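Local coordinates for protein cocosin 1 acidic chain (Cocos nucifera, PDB 5WPW) that serves as a seed storage protein, an 11S globulin of the cupin superfamily that assembles as a hexamer and acts as a nutrient reserve, at residues I42-E47 against G210-A215. The protein carries 2 engineered substitutions. Residues are numbered along the deposited sequence; the frame is centred on the assembly and turned at random.
Sequences IRRVIE and GEIVRA
R44 meets both E211 and I212, reaching from strand 40-46 of one N-terminal cupin sheet to strand 212-214, which pairs with 50-57 in the other. Its chain bends at chi3 (-104°) and brings the edge of the guanidinium to the E211 carboxylate; the two planes stand 88° apart. R44 NH2 and E211 OE2 form a salt bridge, though they are modelled too close for their positions to be trusted. T24 OG1 is hydrogen-bonded to both, consistent with the two groups lying together. Nearer its backbone, R44 CD lies 3.8 Å from I212 CD1, and the same methyl also sits 3.8 Å from V45 O. I46 approaches I212 at about a right angle, CG2 to CG2 at 3.9 Å. Beyond the strand, E47 CB lies 3.7 Å from R214 NH1, whereas E47 OE2 remains 5.7 Å from that nitrogen, too far for a salt bridge. No hydrogen bond joins the segments, and their strand axes run 8.9 Å apart, 3° from parallel, consistent with side-chain packing between the sheets of a cupin barrel. Chemically, the contact rests on apolar packing around I212; pairing the R44 and E211 charges, its exact geometry unsettled, would probably offset part of the cost of burying them.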
# COMPACT_ATOMS: atom_id res chain seq x y z
N ILE A 42 -0.56 32.89 -5.70
CA ILE A 42 -1.29 33.92 -6.42
C ILE A 42 -2.58 34.19 -5.67
O ILE A 42 -3.16 33.31 -5.02
CB ILE A 42 -1.57 33.53 -7.89
CG1 ILE A 42 -2.72 32.53 -7.99
CG2 ILE A 42 -0.33 32.99 -8.58
CD1 ILE A 42 -2.90 31.98 -9.41
N ARG A 43 -3.01 35.45 -5.73
CA ARG A 43 -4.31 35.85 -5.23
C ARG A 43 -5.14 36.35 -6.41
O ARG A 43 -4.64 37.11 -7.23
CB ARG A 43 -4.20 36.96 -4.16
CG ARG A 43 -5.56 37.35 -3.58
CD ARG A 43 -5.53 38.71 -2.90
NE ARG A 43 -4.69 38.68 -1.71
CZ ARG A 43 -3.86 39.66 -1.37
NH1 ARG A 43 -3.77 40.75 -2.12
NH2 ARG A 43 -3.11 39.54 -0.27
N ARG A 44 -6.39 35.92 -6.48
CA ARG A 44 -7.31 36.37 -7.51
C ARG A 44 -8.55 37.00 -6.91
O ARG A 44 -9.09 36.51 -5.91
CB ARG A 44 -7.74 35.23 -8.41
CG ARG A 44 -7.02 35.17 -9.68
CD ARG A 44 -7.74 34.24 -10.60
NE ARG A 44 -7.06 32.96 -10.69
CZ ARG A 44 -6.02 32.74 -11.49
NH1 ARG A 44 -5.46 31.54 -11.52
NH2 ARG A 44 -5.56 33.71 -12.25
N VAL A 45 -9.03 38.07 -7.55
CA VAL A 45 -10.34 38.63 -7.25
C VAL A 45 -11.18 38.52 -8.52
O VAL A 45 -10.76 38.98 -9.58
CB VAL A 45 -10.24 40.10 -6.78
CG1 VAL A 45 -11.63 40.69 -6.69
CG2 VAL A 45 -9.58 40.17 -5.44
N ILE A 46 -12.35 37.90 -8.40
CA ILE A 46 -13.23 37.64 -9.53
C ILE A 46 -14.53 38.36 -9.25
O ILE A 46 -15.30 37.95 -8.37
CB ILE A 46 -13.47 36.13 -9.75
CG1 ILE A 46 -12.15 35.39 -9.99
CG2 ILE A 46 -14.41 35.89 -10.91
CD1 ILE A 46 -12.33 33.88 -10.03
N GLU A 47 -14.79 39.45 -10.00
CA GLU A 47 -16.01 40.20 -9.82
C GLU A 47 -17.21 39.32 -10.09
O GLU A 47 -17.08 38.27 -10.73
CB GLU A 47 -16.04 41.42 -10.75
CG GLU A 47 -14.78 42.25 -10.76
CD GLU A 47 -14.43 42.77 -9.39
OE1 GLU A 47 -13.22 43.02 -9.16
OE2 GLU A 47 -15.35 42.93 -8.56
N GLY A 210 -8.21 39.23 -21.02
CA GLY A 210 -7.43 38.55 -19.99
C GLY A 210 -8.07 37.23 -19.60
O GLY A 210 -8.93 36.69 -20.31
N GLU A 211 -7.65 36.69 -18.44
CA GLU A 211 -8.09 35.36 -18.02
C GLU A 211 -9.31 35.37 -17.11
O GLU A 211 -9.81 34.29 -16.76
CB GLU A 211 -6.93 34.61 -17.34
CG GLU A 211 -6.45 35.27 -16.09
CD GLU A 211 -5.69 34.30 -15.19
OE1 GLU A 211 -5.82 33.07 -15.38
OE2 GLU A 211 -4.98 34.79 -14.28
N ILE A 212 -9.82 36.53 -16.72
CA ILE A 212 -11.09 36.64 -16.03
C ILE A 212 -11.97 37.55 -16.87
O ILE A 212 -11.68 38.75 -16.99
CB ILE A 212 -10.94 37.18 -14.60
CG1 ILE A 212 -9.87 36.38 -13.84
CG2 ILE A 212 -12.28 37.16 -13.91
CD1 ILE A 212 -9.39 37.08 -12.56
N VAL A 213 -13.03 37.00 -17.46
CA VAL A 213 -13.86 37.69 -18.44
C VAL A 213 -15.29 37.81 -17.93
O VAL A 213 -15.73 37.03 -17.09
CB VAL A 213 -13.81 36.97 -19.81
CG1 VAL A 213 -12.38 36.68 -20.18
CG2 VAL A 213 -14.69 35.69 -19.82
N ARG A 214 -16.01 38.81 -18.44
CA ARG A 214 -17.38 39.07 -17.99
C ARG A 214 -18.36 38.24 -18.81
O ARG A 214 -18.30 38.24 -20.05
CB ARG A 214 -17.71 40.56 -18.09
CG ARG A 214 -18.99 41.00 -17.37
CD ARG A 214 -18.80 41.29 -15.85
NE ARG A 214 -17.78 42.31 -15.56
CZ ARG A 214 -17.60 42.88 -14.37
NH1 ARG A 214 -18.38 42.56 -13.33
NH2 ARG A 214 -16.64 43.79 -14.22
N ALA A 215 -19.23 37.51 -18.13
CA ALA A 215 -20.39 36.88 -18.77
C ALA A 215 -21.58 37.82 -18.55
O ALA A 215 -22.17 37.82 -17.47
CB ALA A 215 -20.66 35.49 -18.21